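Local coordinates for beta-N-acetylglucosaminidase-like protein Glycoside hydrolase family 20 (Flavobacterium johnsoniae, PDB 6YHH) that probably removes terminal N-acetylhexosamine units from chitin-derived oligosaccharides as a family 20 glycoside hydrolase with beta-N-acetylhexosaminidase activity, at residues N580-A583 with D584-A587; N521-S524 with V525-T529; K621-S624 with D625-E629. One frame throughout, in Å; residues are numbered along the deposited sequence.

Interaction 1 of 3, residues N580-A583 with D584-A587; sequences NKSA and DNKA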
# COMPACT_ATOMS: atom_id res chain seq x y z
N ASN A 580 -2.94 46.17 -4.95
CA ASN A 580 -2.75 47.04 -3.78
C ASN A 580 -1.35 46.80 -3.29
O ASN A 580 -1.14 45.84 -2.52
CB ASN A 580 -3.79 46.73 -2.70
CG ASN A 580 -3.59 47.58 -1.43
OD1 ASN A 580 -2.60 48.23 -1.26
ND2 ASN A 580 -4.47 47.49 -0.53
N LYS A 581 -0.45 47.71 -3.64
CA LYS A 581 0.99 47.58 -3.38
C LYS A 581 1.37 48.06 -1.96
O LYS A 581 2.29 48.84 -1.77
CB LYS A 581 1.75 48.33 -4.45
CG LYS A 581 1.57 47.77 -5.85
CD LYS A 581 2.54 48.38 -6.85
CE LYS A 581 2.57 47.61 -8.16
NZ LYS A 581 2.99 48.46 -9.32
N SER A 582 0.66 47.53 -1.00
CA SER A 582 0.87 47.77 0.41
C SER A 582 2.17 47.12 0.92
O SER A 582 2.68 46.14 0.28
CB SER A 582 -0.28 47.23 1.23
OG SER A 582 -0.37 45.78 1.26
N ALA A 583 2.71 47.64 2.04
CA ALA A 583 3.86 47.01 2.62
C ALA A 583 3.65 45.53 2.91
O ALA A 583 4.57 44.67 2.68
CB ALA A 583 4.28 47.72 3.92
N ASP A 584 2.51 45.22 3.49
CA ASP A 584 2.24 43.89 3.95
C ASP A 584 2.15 42.99 2.75
O ASP A 584 2.66 41.85 2.81
CB ASP A 584 0.89 43.80 4.69
CG ASP A 584 0.98 44.30 6.16
OD1 ASP A 584 2.11 44.56 6.64
OD2 ASP A 584 -0.09 44.42 6.82
N ASN A 585 1.46 43.48 1.70
CA ASN A 585 1.33 42.65 0.48
C ASN A 585 2.68 42.42 -0.19
O ASN A 585 2.92 41.31 -0.71
CB ASN A 585 0.32 43.26 -0.50
CG ASN A 585 -1.13 43.03 -0.06
OD1 ASN A 585 -1.45 42.24 0.84
ND2 ASN A 585 -2.03 43.67 -0.77
N LYS A 586 3.53 43.45 -0.25
CA LYS A 586 4.84 43.30 -0.85
C LYS A 586 5.67 42.26 -0.07
O LYS A 586 6.37 41.42 -0.65
CB LYS A 586 5.60 44.62 -0.82
CG LYS A 586 6.87 44.55 -1.63
CD LYS A 586 7.85 45.66 -1.24
CE LYS A 586 7.61 46.94 -1.92
NZ LYS A 586 8.67 47.81 -1.32
N ALA A 587 5.58 42.33 1.26
CA ALA A 587 6.29 41.37 2.10
C ALA A 587 5.78 39.92 1.88
O ALA A 587 6.64 39.02 1.91
CB ALA A 587 6.21 41.71 3.57
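Ser582 and Asn585 face each other at the start of helix 583-607, three residues apart in the chain. Ser582 is the N-cap. Its OG accepts the backbone N-H of Asn585, with OG to N 3.0 Å and an N-H...O angle of 153°. The serine torsion sets this up: OG lies between its own backbone N and carbonyl carbon (chi1 69°), which turns it toward the first turn of the helix. The hydroxyl also packs against the Asn585 side chain, with OG 3.1 Å from Asn585 CG.

Asn585 points its amide back toward the incoming loop. Its CG is anti to the carbonyl carbon, and ND2 donates to Asn580 O at 2.9 Å. That bond is nearly straight, at 165°. It lies in the carbonyl plane of Asn580 and close to the amide plane of Asn585, so it fixes the rotation of the amide. Asn580 O is gripped twice, because Ser582 N also donates to it, at 2.9 Å. This second bond closes an inverse gamma turn centred on Lys581. One carbonyl thus joins the turn to the helix start.

Backbone bonds then begin the helix. Lys586 N donates to Ser582 O, and Ala587 N donates to Ala583 O, both at 2.9 Å. The Lys586 side chain bends at chi3 and extends to a weak hydrogen bond with Leu634 O. Asn585 also touches Gln576 and Tyr577 of helix 565-579. The contact lies at the surface and is typical of a serine N-cap in a tight helix-to-helix connection, here preceded by an inverse gamma turn.

Interaction 2 of 3, residues N521-S524 with V525-T529; sequences NIKS and VNEFT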
# COMPACT_ATOMS: atom_id res chain seq x y z
N ASN A 521 17.50 14.45 4.32
CA ASN A 521 16.37 15.22 4.69
C ASN A 521 15.62 15.68 3.45
O ASN A 521 16.25 16.33 2.61
CB ASN A 521 16.88 16.44 5.46
CG ASN A 521 15.78 17.26 6.06
OD1 ASN A 521 14.63 17.27 5.64
ND2 ASN A 521 16.17 18.02 7.07
N ILE A 522 14.34 15.35 3.34
CA ILE A 522 13.59 15.65 2.09
C ILE A 522 12.95 17.00 2.07
O ILE A 522 12.34 17.36 1.10
CB ILE A 522 12.57 14.55 1.69
CG1 ILE A 522 11.47 14.42 2.76
CG2 ILE A 522 13.27 13.23 1.47
CD1 ILE A 522 10.31 13.48 2.42
N LYS A 523 13.13 17.80 3.12
CA LYS A 523 12.43 19.07 3.21
C LYS A 523 12.56 19.96 1.95
O LYS A 523 11.53 20.43 1.44
CB LYS A 523 12.87 19.85 4.42
CG LYS A 523 12.21 21.24 4.58
CD LYS A 523 12.65 21.88 5.91
CE LYS A 523 11.87 23.12 6.36
NZ LYS A 523 12.33 24.34 5.62
N SER A 524 13.77 20.19 1.47
CA SER A 524 13.96 21.10 0.33
C SER A 524 13.37 20.55 -0.96
O SER A 524 12.79 21.29 -1.76
CB SER A 524 15.43 21.39 0.17
OG SER A 524 15.77 22.14 1.31
N VAL A 525 13.49 19.23 -1.15
CA VAL A 525 12.90 18.65 -2.37
C VAL A 525 11.39 18.63 -2.32
O VAL A 525 10.72 18.91 -3.31
CB VAL A 525 13.54 17.29 -2.71
CG1 VAL A 525 13.24 16.23 -1.74
CG2 VAL A 525 13.10 16.87 -4.09
N ASN A 526 10.82 18.38 -1.15
CA ASN A 526 9.37 18.49 -0.98
C ASN A 526 8.87 19.91 -1.22
O ASN A 526 7.90 20.15 -1.95
CB ASN A 526 9.01 18.01 0.42
CG ASN A 526 7.51 17.91 0.62
OD1 ASN A 526 6.78 17.22 -0.12
ND2 ASN A 526 7.03 18.68 1.60
N GLU A 527 9.58 20.89 -0.66
CA GLU A 527 9.18 22.27 -0.95
C GLU A 527 9.28 22.61 -2.40
O GLU A 527 8.46 23.40 -2.94
CB GLU A 527 10.00 23.28 -0.08
CG GLU A 527 9.73 23.09 1.39
CD GLU A 527 10.69 23.82 2.30
OE1 GLU A 527 11.82 24.15 1.92
OE2 GLU A 527 10.28 24.00 3.50
N PHE A 528 10.28 22.10 -3.09
CA PHE A 528 10.40 22.37 -4.54
C PHE A 528 9.23 21.69 -5.32
O PHE A 528 8.78 22.26 -6.32
CB PHE A 528 11.74 21.94 -5.11
CG PHE A 528 12.09 22.64 -6.41
CD1 PHE A 528 12.11 24.05 -6.49
CD2 PHE A 528 12.42 21.94 -7.54
CE1 PHE A 528 12.33 24.67 -7.71
CE2 PHE A 528 12.68 22.56 -8.75
CZ PHE A 528 12.65 23.95 -8.82
N THR A 529 8.73 20.52 -4.89
CA THR A 529 7.56 19.97 -5.58
C THR A 529 6.39 20.92 -5.54
O THR A 529 5.54 20.93 -6.44
CB THR A 529 7.06 18.63 -5.08
OG1 THR A 529 6.46 18.83 -3.78
CG2 THR A 529 8.11 17.62 -5.03
O HOH W 1 14.35 24.37 2.10
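Glu527 reaches back over one helix turn to Lys523 directly, and to Ser524 OG through a water. Glu527 is the polar centre. Lys523 NZ meets Glu527 OE2 on its syn side, 19° out of the carboxylate plane, in a salt bridge of 3.0 Å. The lysine chain passes at a slant across the glutamate and bends at chi4 (-79°), which brings NZ to OE2. The other oxygen, OE1, accepts from a water at 2.5 Å. That water also bonds Ser524 OG at 2.8 Å, so it bridges the two side chains.

Val525 works on another side. Its CG1 lies 3.9 Å from Ile522 CB, an apolar contact in the first turn. The backbone bonds Asn526 N to Ile522 O and Glu527 N to Lys523 O, each 2.9 Å, hold the turn together. Asn521 OD1 caps its start by accepting from Lys523 N at 3.0 Å.

Helix 523-529 is wedged among other helices. Val525 touches Leu513 of helix 507-517, Phe556 of helix 556-559 and Leu603 of helix 583-607. Glu527 lies against Lys595 and Val599 of helix 583-607, and Phe528 packs on helix 617-634.

Interaction 3 of 3, residues K621-S624 with D625-E629; sequences KKLS and DASQE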
# COMPACT_ATOMS: atom_id res chain seq x y z
N LYS A 621 17.85 26.54 -9.77
CA LYS A 621 18.78 27.68 -9.93
C LYS A 621 18.12 28.79 -10.69
O LYS A 621 18.16 29.98 -10.27
CB LYS A 621 20.05 27.25 -10.62
CG LYS A 621 20.87 28.46 -11.03
CD LYS A 621 22.23 28.11 -11.55
CE LYS A 621 22.97 29.36 -12.07
NZ LYS A 621 23.02 30.45 -11.09
N LYS A 622 17.39 28.48 -11.78
CA LYS A 622 16.66 29.50 -12.50
C LYS A 622 15.65 30.26 -11.64
O LYS A 622 15.54 31.53 -11.69
CB LYS A 622 16.02 28.92 -13.76
CG LYS A 622 17.01 28.53 -14.82
CD LYS A 622 16.48 27.56 -15.89
CE LYS A 622 17.68 27.22 -16.81
NZ LYS A 622 17.36 26.42 -18.02
N LEU A 623 14.92 29.54 -10.78
CA LEU A 623 13.98 30.20 -9.88
C LEU A 623 14.69 31.05 -8.80
O LEU A 623 14.23 32.18 -8.47
CB LEU A 623 13.08 29.13 -9.20
CG LEU A 623 12.02 29.64 -8.32
CD1 LEU A 623 11.08 30.58 -9.05
CD2 LEU A 623 11.26 28.49 -7.61
N SER A 624 15.80 30.56 -8.24
CA SER A 624 16.59 31.24 -7.23
C SER A 624 17.15 32.48 -7.84
O SER A 624 17.09 33.56 -7.21
CB SER A 624 17.73 30.34 -6.72
OG SER A 624 18.52 31.12 -5.76
N ASP A 625 17.67 32.36 -9.04
CA ASP A 625 18.23 33.59 -9.72
C ASP A 625 17.18 34.64 -9.91
O ASP A 625 17.43 35.83 -9.61
CB ASP A 625 18.90 33.26 -11.05
CG ASP A 625 20.19 32.49 -10.92
OD1 ASP A 625 20.81 32.36 -9.86
OD2 ASP A 625 20.64 31.97 -11.93
N ALA A 626 16.01 34.28 -10.43
CA ALA A 626 14.91 35.23 -10.59
C ALA A 626 14.50 35.81 -9.24
O ALA A 626 14.23 37.03 -9.14
CB ALA A 626 13.75 34.60 -11.33
N SER A 627 14.41 34.96 -8.21
CA SER A 627 14.00 35.38 -6.86
C SER A 627 14.96 36.46 -6.32
O SER A 627 14.50 37.48 -5.78
CB SER A 627 13.92 34.19 -5.94
OG SER A 627 12.89 33.28 -6.34
N GLN A 628 16.25 36.22 -6.48
CA GLN A 628 17.27 37.16 -5.98
C GLN A 628 17.07 38.53 -6.62
O GLN A 628 17.17 39.57 -5.95
CB GLN A 628 18.71 36.64 -6.24
CG GLN A 628 19.13 35.47 -5.36
CD GLN A 628 20.43 34.72 -5.81
OE1 GLN A 628 21.49 35.27 -5.79
NE2 GLN A 628 20.33 33.43 -6.05
N GLU A 629 16.84 38.54 -7.90
CA GLU A 629 16.72 39.83 -8.63
C GLU A 629 15.38 40.54 -8.32
O GLU A 629 15.29 41.81 -8.08
CB GLU A 629 16.95 39.66 -10.13
CG GLU A 629 17.09 40.99 -10.91
CD GLU A 629 18.38 41.71 -10.52
OE1 GLU A 629 19.41 41.05 -10.34
OE2 GLU A 629 18.33 42.96 -10.42
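This is a local contact within one alpha-helix, 617-634, made of i to i+4 side-chain and backbone bonds. The helix is partly buried, with helix 583-607 against one part of its surface and helix 642-650 against another. Leu623 and Ser627 touch Trp596 of helix 583-607, while Ala626 touches Ile649 of helix 642-650.

An i to i+4 salt bridge joins Lys621 to Asp625. NZ is 2.9 Å from OD2, which uses its syn lone pair, and makes a weak bond of 3.2 Å to OD1. The lysine is extended as far as CE and then bends at chi4 (53°), bringing NZ to both oxygens.

Ser624 and Gln628 form a second pair. Gln628 NE2 donates to Ser624 OG at 2.9 Å, and the hydroxyl lies close to the amide plane. Gln628 N donates to Ser624 O at 2.9 Å, so the same two residues are joined by backbone as well as side chain.

The buried Ser627 turns its hydroxyl back onto the helix. Leu623 O accepts two donors from it, on opposite faces of the carbonyl plane: Ser627 N at 2.8 Å, and Ser627 OG at 2.7 Å, 40° out of that plane.

From the N terminus, interaction 2 comes first, on helix 523-529. Interaction 1 follows, where the loop after helix 565-579 enters helix 583-607, and interaction 3 comes last, on helix 617-634. They lie in series; none nests in or crosses another. Each is local: interactions 1 and 2 form helix starts, interaction 3 lies within a helix, and none closes a long loop. Interactions 2 and 3 touch through Phe528 CE1 and Leu623 CD2, 4.0 Å apart. Interaction 1 stands off, its centre about 28 Å from that of interaction 2 and about 21 Å from that of interaction 3. Helix 583-607 begins at interaction 1 and packs against helices 523-529 and 617-634, which carry interactions 2 and 3.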